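Local atomic coordinates of uncharacterized rhodanese-related protein TVG0868615 (Thermoplasma volcanium GSS1, PDB entry 3GK5), a protein that is of unknown function but carries a rhodanese-like domain, the part in this chain, of a family that commonly handles sulfur transfer. Residues 10-15 against 95-100; 47-52 against 72-77. One frame throughout, in Å; residues are numbered along the deposited sequence.

Contact 1. Residues 10-15 against 95-100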
ATOM      1  N   ASP A  10       0.670   6.416 -11.876  1.00 26.21           N
ATOM      2  CA  ASP A  10       1.719   7.183 -11.209  1.00 26.07           C
ATOM      3  C   ASP A  10       2.627   6.251 -10.421  1.00 28.42           C
ATOM      4  O   ASP A  10       3.850   6.278 -10.578  1.00 24.24           O
ATOM      5  CB  ASP A  10       1.101   8.210 -10.256  1.00 36.54           C
ATOM      6  CG  ASP A  10       0.476   9.384 -10.978  1.00 49.22           C
ATOM      7  OD1 ASP A  10      -0.446  10.006 -10.400  1.00 47.95           O
ATOM      8  OD2 ASP A  10       0.914   9.696 -12.112  1.00 55.53           O
ATOM      9  N   LEU A  11       2.021   5.431  -9.565  1.00 24.23           N
ATOM     10  CA  LEU A  11       2.784   4.491  -8.753  1.00 28.01           C
ATOM     11  C   LEU A  11       3.685   3.607  -9.606  1.00 24.70           C
ATOM     12  O   LEU A  11       4.876   3.497  -9.340  1.00 26.26           O
ATOM     13  CB  LEU A  11       1.848   3.606  -7.916  1.00 22.21           C
ATOM     14  CG  LEU A  11       2.499   2.490  -7.082  1.00 13.27           C
ATOM     15  CD1 LEU A  11       3.663   3.030  -6.268  1.00  5.80           C
ATOM     16  CD2 LEU A  11       1.455   1.884  -6.157  1.00 16.46           C
ATOM     17  N   TYR A  12       3.112   2.983 -10.629  1.00 22.06           N
ATOM     18  CA  TYR A  12       3.870   2.096 -11.501  1.00 22.16           C
ATOM     19  C   TYR A  12       5.041   2.791 -12.179  1.00 25.16           C
ATOM     20  O   TYR A  12       6.124   2.221 -12.289  1.00 28.88           O
ATOM     21  CB  TYR A  12       2.947   1.475 -12.549  1.00 26.88           C
ATOM     22  CG  TYR A  12       3.644   0.559 -13.527  1.00 22.68           C
ATOM     23  CD1 TYR A  12       3.970   0.997 -14.815  1.00 25.31           C
ATOM     24  CD2 TYR A  12       3.977  -0.751 -13.169  1.00 26.21           C
ATOM     25  CE1 TYR A  12       4.609   0.150 -15.725  1.00 22.31           C
ATOM     26  CE2 TYR A  12       4.619  -1.604 -14.069  1.00 23.97           C
ATOM     27  CZ  TYR A  12       4.928  -1.148 -15.345  1.00 27.94           C
ATOM     28  OH  TYR A  12       5.551  -1.995 -16.236  1.00 27.64           O
ATOM     29  N   GLU A  13       4.828   4.024 -12.624  1.00 19.53           N
ATOM     30  CA  GLU A  13       5.882   4.780 -13.282  1.00 19.80           C
ATOM     31  C   GLU A  13       7.009   5.164 -12.326  1.00 19.56           C
ATOM     32  O   GLU A  13       8.132   5.430 -12.756  1.00 26.91           O
ATOM     33  CB  GLU A  13       5.307   6.045 -13.903  1.00 20.67           C
ATOM     34  CG  GLU A  13       4.418   5.795 -15.088  1.00 34.76           C
ATOM     35  CD  GLU A  13       3.573   7.003 -15.425  1.00 47.04           C
ATOM     36  OE1 GLU A  13       4.153   8.098 -15.600  1.00 53.24           O
ATOM     37  OE2 GLU A  13       2.332   6.857 -15.510  1.00 46.64           O
ATOM     38  N   ASN A  14       6.706   5.199 -11.034  1.00 19.99           N
ATOM     39  CA  ASN A  14       7.692   5.568 -10.024  1.00 21.52           C
ATOM     40  C   ASN A  14       7.878   4.439  -9.022  1.00 21.09           C
ATOM     41  O   ASN A  14       8.397   4.643  -7.927  1.00 20.17           O
ATOM     42  CB  ASN A  14       7.239   6.848  -9.304  1.00 20.34           C
ATOM     43  CG  ASN A  14       7.252   8.074 -10.223  1.00 22.84           C
ATOM     44  OD1 ASN A  14       8.307   8.643 -10.488  1.00 17.58           O
ATOM     45  ND2 ASN A  14       6.078   8.471 -10.716  1.00 15.16           N
ATOM     46  N   ILE A  15       7.474   3.241  -9.434  1.00 23.36           N
ATOM     47  CA  ILE A  15       7.541   2.045  -8.604  1.00 23.24           C
ATOM     48  C   ILE A  15       8.820   1.889  -7.774  1.00 24.59           C
ATOM     49  O   ILE A  15       8.774   1.407  -6.637  1.00 28.55           O
ATOM     50  CB  ILE A  15       7.286   0.768  -9.484  1.00 27.31           C
ATOM     51  CG1 ILE A  15       7.267  -0.491  -8.615  1.00 29.42           C
ATOM     52  CG2 ILE A  15       8.334   0.656 -10.573  1.00 11.52           C
ATOM     53  CD1 ILE A  15       8.664  -1.002  -8.236  1.00 52.72           C
ATOM     54  N   GLU A  95      -6.327  -1.994 -14.583  1.00 25.10           N
ATOM     55  CA  GLU A  95      -5.551  -1.212 -15.534  1.00 18.72           C
ATOM     56  C   GLU A  95      -4.451  -2.030 -16.192  1.00 25.23           C
ATOM     57  O   GLU A  95      -3.662  -1.506 -16.977  1.00 23.75           O
ATOM     58  CB  GLU A  95      -4.939   0.009 -14.853  1.00 27.07           C
ATOM     59  CG  GLU A  95      -5.586   1.319 -15.254  1.00 28.51           C
ATOM     60  CD  GLU A  95      -6.778   1.674 -14.401  1.00 42.39           C
ATOM     61  OE1 GLU A  95      -7.558   2.558 -14.811  1.00 59.48           O
ATOM     62  OE2 GLU A  95      -6.937   1.089 -13.311  1.00 51.51           O
ATOM     63  N   GLY A  96      -4.399  -3.318 -15.869  1.00 29.73           N
ATOM     64  CA  GLY A  96      -3.396  -4.183 -16.463  1.00 30.31           C
ATOM     65  C   GLY A  96      -1.987  -3.961 -15.950  1.00 27.16           C
ATOM     66  O   GLY A  96      -1.067  -3.705 -16.718  1.00 27.31           O
ATOM     67  N   TYR A  97      -1.804  -4.051 -14.642  1.00 33.86           N
ATOM     68  CA  TYR A  97      -0.480  -3.866 -14.089  1.00 27.42           C
ATOM     69  C   TYR A  97       0.049  -5.158 -13.487  1.00 25.07           C
ATOM     70  O   TYR A  97      -0.704  -5.969 -12.955  1.00 27.93           O
ATOM     71  CB  TYR A  97      -0.490  -2.731 -13.078  1.00 35.09           C
ATOM     72  CG  TYR A  97      -0.520  -1.363 -13.729  1.00 30.74           C
ATOM     73  CD1 TYR A  97      -1.524  -0.445 -13.425  1.00 42.78           C
ATOM     74  CD2 TYR A  97       0.478  -0.974 -14.620  1.00 32.99           C
ATOM     75  CE1 TYR A  97      -1.528   0.832 -13.985  1.00 38.78           C
ATOM     76  CE2 TYR A  97       0.485   0.298 -15.186  1.00 34.23           C
ATOM     77  CZ  TYR A  97      -0.516   1.195 -14.860  1.00 38.15           C
ATOM     78  OH  TYR A  97      -0.475   2.467 -15.378  1.00 36.97           O
ATOM     79  N   PRO A  98       1.365  -5.364 -13.573  1.00 25.96           N
ATOM     80  CA  PRO A  98       2.029  -6.560 -13.057  1.00 21.84           C
ATOM     81  C   PRO A  98       1.774  -6.873 -11.585  1.00 31.93           C
ATOM     82  O   PRO A  98       1.924  -6.022 -10.698  1.00 22.75           O
ATOM     83  CB  PRO A  98       3.498  -6.289 -13.354  1.00 20.03           C
ATOM     84  CG  PRO A  98       3.591  -4.806 -13.225  1.00 24.10           C
ATOM     85  CD  PRO A  98       2.356  -4.346 -13.959  1.00 21.23           C
ATOM     86  N   VAL A  99       1.390  -8.119 -11.343  1.00 26.94           N
ATOM     87  CA  VAL A  99       1.118  -8.594 -10.002  1.00 21.23           C
ATOM     88  C   VAL A  99       1.801  -9.954  -9.830  1.00 16.74           C
ATOM     89  O   VAL A  99       1.945 -10.710 -10.790  1.00 20.97           O
ATOM     90  CB  VAL A  99      -0.421  -8.674  -9.760  1.00 19.72           C
ATOM     91  CG1 VAL A  99      -0.981 -10.010 -10.227  1.00 15.95           C
ATOM     92  CG2 VAL A  99      -0.723  -8.408  -8.310  1.00 19.29           C
ATOM     93  N   VAL A 100       2.232 -10.243  -8.608  1.00 22.56           N
ATOM     94  CA  VAL A 100       2.926 -11.488  -8.292  1.00 31.20           C
ATOM     95  C   VAL A 100       2.080 -12.503  -7.520  1.00 34.26           C
ATOM     96  O   VAL A 100       1.295 -12.134  -6.649  1.00 32.43           O
ATOM     97  CB  VAL A 100       4.189 -11.211  -7.461  1.00 26.33           C
ATOM     98  CG1 VAL A 100       4.839 -12.518  -7.054  1.00 39.10           C
ATOM     99  CG2 VAL A 100       5.161 -10.360  -8.258  1.00 28.68           C
TER

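Contact 2. Residues 47-52 against 72-77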
ATOM      1  N   GLU A  47      -0.038  -2.045  16.085  1.00 34.60           N
ATOM      2  CA  GLU A  47       1.047  -2.589  16.896  1.00 34.05           C
ATOM      3  C   GLU A  47       2.369  -2.783  16.174  1.00 37.18           C
ATOM      4  O   GLU A  47       3.420  -2.856  16.811  1.00 40.22           O
ATOM      5  CB  GLU A  47       0.653  -3.941  17.506  1.00 43.51           C
ATOM      6  CG  GLU A  47      -0.526  -3.927  18.469  1.00 45.76           C
ATOM      7  CD  GLU A  47      -1.860  -4.145  17.777  1.00 50.64           C
ATOM      8  OE1 GLU A  47      -1.985  -5.121  17.000  1.00 44.99           O
ATOM      9  OE2 GLU A  47      -2.790  -3.345  18.019  1.00 59.29           O
ATOM     10  N   LYS A  48       2.339  -2.877  14.851  1.00 39.90           N
ATOM     11  CA  LYS A  48       3.580  -3.111  14.129  1.00 39.07           C
ATOM     12  C   LYS A  48       3.961  -2.084  13.075  1.00 32.76           C
ATOM     13  O   LYS A  48       4.645  -2.408  12.109  1.00 35.89           O
ATOM     14  CB  LYS A  48       3.535  -4.512  13.516  1.00 44.80           C
ATOM     15  CG  LYS A  48       3.161  -5.582  14.540  1.00 49.91           C
ATOM     16  CD  LYS A  48       3.708  -6.954  14.177  1.00 58.93           C
ATOM     17  CE  LYS A  48       3.146  -7.469  12.864  1.00 64.68           C
ATOM     18  NZ  LYS A  48       3.676  -8.833  12.556  1.00 64.15           N
ATOM     19  N   TRP A  49       3.532  -0.844  13.266  1.00 25.26           N
ATOM     20  CA  TRP A  49       3.856   0.204  12.311  1.00 27.72           C
ATOM     21  C   TRP A  49       5.250   0.755  12.604  1.00 34.05           C
ATOM     22  O   TRP A  49       5.819   1.505  11.808  1.00 34.83           O
ATOM     23  CB  TRP A  49       2.847   1.343  12.406  1.00 19.87           C
ATOM     24  CG  TRP A  49       2.966   2.125  13.667  1.00 25.62           C
ATOM     25  CD1 TRP A  49       2.338   1.876  14.853  1.00 30.52           C
ATOM     26  CD2 TRP A  49       3.790   3.272  13.882  1.00 30.30           C
ATOM     27  NE1 TRP A  49       2.717   2.800  15.794  1.00 33.05           N
ATOM     28  CE2 TRP A  49       3.607   3.673  15.225  1.00 31.70           C
ATOM     29  CE3 TRP A  49       4.665   4.007  13.070  1.00 27.26           C
ATOM     30  CZ2 TRP A  49       4.272   4.774  15.778  1.00 36.82           C
ATOM     31  CZ3 TRP A  49       5.328   5.102  13.619  1.00 35.83           C
ATOM     32  CH2 TRP A  49       5.124   5.477  14.962  1.00 32.81           C
ATOM     33  N   LYS A  50       5.785   0.383  13.762  1.00 35.80           N
ATOM     34  CA  LYS A  50       7.095   0.836  14.196  1.00 36.47           C
ATOM     35  C   LYS A  50       8.172   0.230  13.317  1.00 32.41           C
ATOM     36  O   LYS A  50       9.291   0.738  13.234  1.00 33.37           O
ATOM     37  CB  LYS A  50       7.308   0.449  15.665  1.00 42.81           C
ATOM     38  CG  LYS A  50       6.096   0.774  16.554  1.00 44.06           C
ATOM     39  CD  LYS A  50       6.374   0.669  18.058  1.00 40.45           C
ATOM     40  CE  LYS A  50       6.885  -0.702  18.484  1.00 39.58           C
ATOM     41  NZ  LYS A  50       8.331  -0.919  18.162  1.00 39.48           N
ATOM     42  N   ILE A  51       7.814  -0.852  12.642  1.00 32.95           N
ATOM     43  CA  ILE A  51       8.738  -1.552  11.765  1.00 37.49           C
ATOM     44  C   ILE A  51       8.963  -0.772  10.475  1.00 34.05           C
ATOM     45  O   ILE A  51       9.842  -1.106   9.688  1.00 41.18           O
ATOM     46  CB  ILE A  51       8.190  -2.939  11.424  1.00 48.57           C
ATOM     47  CG1 ILE A  51       7.632  -3.583  12.701  1.00 59.99           C
ATOM     48  CG2 ILE A  51       9.290  -3.799  10.829  1.00 46.63           C
ATOM     49  CD1 ILE A  51       6.903  -4.892  12.470  1.00 74.74           C
ATOM     50  N   LEU A  52       8.172   0.273  10.273  1.00 30.93           N
ATOM     51  CA  LEU A  52       8.275   1.100   9.079  1.00 29.25           C
ATOM     52  C   LEU A  52       9.434   2.092   9.127  1.00 33.76           C
ATOM     53  O   LEU A  52       9.675   2.728  10.155  1.00 44.94           O
ATOM     54  CB  LEU A  52       6.959   1.850   8.867  1.00 20.73           C
ATOM     55  CG  LEU A  52       5.853   1.137   8.086  1.00 18.70           C
ATOM     56  CD1 LEU A  52       5.989  -0.366   8.188  1.00 33.08           C
ATOM     57  CD2 LEU A  52       4.506   1.599   8.606  1.00 19.54           C
ATOM     58  N   VAL A  72      -3.578   5.596   6.061  1.00 20.51           N
ATOM     59  CA  VAL A  72      -2.830   6.791   5.742  1.00 15.11           C
ATOM     60  C   VAL A  72      -3.023   7.897   6.767  1.00 19.00           C
ATOM     61  O   VAL A  72      -2.059   8.519   7.194  1.00 19.28           O
ATOM     62  CB  VAL A  72      -3.207   7.319   4.364  1.00 13.78           C
ATOM     63  CG1 VAL A  72      -2.478   8.629   4.106  1.00 25.10           C
ATOM     64  CG2 VAL A  72      -2.838   6.290   3.305  1.00 11.47           C
ATOM     65  N   GLU A  73      -4.268   8.139   7.163  1.00 28.45           N
ATOM     66  CA  GLU A  73      -4.577   9.181   8.139  1.00 27.39           C
ATOM     67  C   GLU A  73      -3.872   8.899   9.461  1.00 25.70           C
ATOM     68  O   GLU A  73      -3.530   9.813  10.203  1.00 22.59           O
ATOM     69  CB  GLU A  73      -6.092   9.251   8.368  1.00 32.75           C
ATOM     70  CG  GLU A  73      -6.774  10.498   7.808  1.00 33.92           C
ATOM     71  CD  GLU A  73      -6.451  11.747   8.612  1.00 41.81           C
ATOM     72  OE1 GLU A  73      -5.303  12.230   8.543  1.00 51.43           O
ATOM     73  OE2 GLU A  73      -7.342  12.245   9.328  1.00 46.31           O
ATOM     74  N   PHE A  74      -3.657   7.620   9.742  1.00 28.34           N
ATOM     75  CA  PHE A  74      -3.002   7.198  10.966  1.00 22.67           C
ATOM     76  C   PHE A  74      -1.490   7.407  10.899  1.00 23.00           C
ATOM     77  O   PHE A  74      -0.904   8.039  11.774  1.00 27.70           O
ATOM     78  CB  PHE A  74      -3.320   5.722  11.218  1.00 25.42           C
ATOM     79  CG  PHE A  74      -2.665   5.155  12.449  1.00 27.88           C
ATOM     80  CD1 PHE A  74      -2.992   5.630  13.714  1.00 26.92           C
ATOM     81  CD2 PHE A  74      -1.720   4.134  12.338  1.00 24.31           C
ATOM     82  CE1 PHE A  74      -2.385   5.099  14.856  1.00 30.40           C
ATOM     83  CE2 PHE A  74      -1.110   3.598  13.464  1.00 27.08           C
ATOM     84  CZ  PHE A  74      -1.441   4.080  14.730  1.00 22.12           C
ATOM     85  N   LEU A  75      -0.858   6.889   9.855  1.00 20.55           N
ATOM     86  CA  LEU A  75       0.590   7.008   9.725  1.00 25.73           C
ATOM     87  C   LEU A  75       1.050   8.406   9.316  1.00 33.39           C
ATOM     88  O   LEU A  75       2.221   8.747   9.483  1.00 36.05           O
ATOM     89  CB  LEU A  75       1.105   5.988   8.708  1.00 21.79           C
ATOM     90  CG  LEU A  75       0.671   4.537   8.914  1.00 20.16           C
ATOM     91  CD1 LEU A  75       1.094   3.726   7.705  1.00 12.72           C
ATOM     92  CD2 LEU A  75       1.277   3.973  10.191  1.00 16.06           C
ATOM     93  N   SER A  76       0.139   9.209   8.775  1.00 30.38           N
ATOM     94  CA  SER A  76       0.485  10.555   8.341  1.00 28.67           C
ATOM     95  C   SER A  76       0.728  11.462   9.538  1.00 33.44           C
ATOM     96  O   SER A  76       1.583  12.345   9.497  1.00 42.96           O
ATOM     97  CB  SER A  76      -0.631  11.152   7.478  1.00 31.56           C
ATOM     98  OG  SER A  76      -1.737  11.525   8.278  1.00 37.22           O
ATOM     99  N   GLN A  77      -0.025  11.245  10.608  1.00 36.31           N
ATOM    100  CA  GLN A  77       0.126  12.069  11.796  1.00 41.55           C
ATOM    101  C   GLN A  77       1.321  11.612  12.619  1.00 40.44           C
ATOM    102  O   GLN A  77       1.719  12.283  13.564  1.00 47.24           O
ATOM    103  CB  GLN A  77      -1.142  12.009  12.652  1.00 50.65           C
ATOM    104  CG  GLN A  77      -2.431  12.276  11.887  1.00 62.41           C
ATOM    105  CD  GLN A  77      -3.663  12.143  12.767  1.00 74.66           C
ATOM    106  OE1 GLN A  77      -3.824  12.885  13.738  1.00 77.69           O
ATOM    107  NE2 GLN A  77      -4.537  11.191  12.435  1.00 70.38           N
TER

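Contact 1. Residues 10-15 against 95-100
Y12 and Y97 meet ring against ring, with Y12 CD1 lying 3.6 Å from Y97 CE2. Their centroids are 4.8 Å apart and the planes are inclined at 32°, too far from parallel for an offset stack and too far from perpendicular for a T-shape. The CD2–CE2 side of Y97 does the touching, riding over one face of Y12 near its rim. In return the Y12 methylene covers a face of Y97: CB is 4.2 Å from the centroid of the Y97 ring and 26° off its normal, a CH-pi contact. Farther along the Y12 ring, P98 takes over; its CG comes to 3.5 Å from Y12 CE2, approaching obliquely, with P98 CD almost as near. Y12 reaches both partners because its CG stands anti to the backbone N (chi1 179°), which carries the ring out from the helix toward the tail. In the fold, a rhodanese-like alpha/beta domain with a parallel sheet, this joins the first helix, 8-13, to the extended tail that follows the last one, 88-94. That tail leaves its helix through a Schellman motif at G96, whose phi is positive. W92 of the last helix lies behind the pair: its ring meets that of Y97, its side chain touches Y12 and L11, and its NE1 is hydrogen-bonded to P98 O. Were Y97 cut back to an alanine, the face and methylene of Y12 would probably lose their aromatic cover, and W92 the ring it meets. Y97 also rests on A8 and A9, one turn back from Y12. On the other side of the first helix, N14, the first residue past it, donates from ND2 to D10 O at 3.1 Å.

Contact 2. Residues 47-52 against 72-77
The forked end of L75 fits against W49 and L52, one methyl for each: CD2 lies 3.8 Å from W49 CB, while CD1 lies 4.1 Å from L52 CD2. The hollow it enters is framed by the tryptophan methylene and the leucine methyl, two residues set close together by a turn in which L52 N donates to W49 O. Beside L75 the second bump is F74, whose edge points at the face of the W49 indole, F74 CE2 lying 4.1 Å from W49 CD1. With the phenyl and the five-membered ring at 83° and their centroids 5.6 Å apart, this is an edge-to-face pair. W49 holds its CG between the backbone N and the carbonyl carbon (chi1 70°), which turns a broad face toward helix 66-76; the opposite face is overlain near its rim by K50 CG. The indole is thus a flat plate between a phenyl edge and a lysine chain. Near the end of the helix, Q77 folds back to donate from NE2 to E73 O, a bond of 2.8 Å and fairly straight at 162°. Around these side chains, W49 also touches L78 and L75 touches L80, both in the loop leading to strand 82-85, while L52 reaches inward to I40 and to Y58 of strand 58-61, joining the turn that follows helix 42-48 to helix 66-76 and to the sheet.

Contacts 1 and 2 lie on opposite sides of the chain's centre, each with its own centre about 12 Å from it. Their centres are about 23 Å apart and their nearest atoms about 11 Å, so they do not touch. In sequence, both segments of contact 2 fall between those of contact 1, which brings together residues near the two ends of the modelled chain. No ligand marks an active site, but in rhodaneses the catalytic loop typically follows the strand equivalent to 58-61 and leads into the helix equivalent to 66-76. Contact 2 uses the far end of that helix, whereas contact 1 involves neither element.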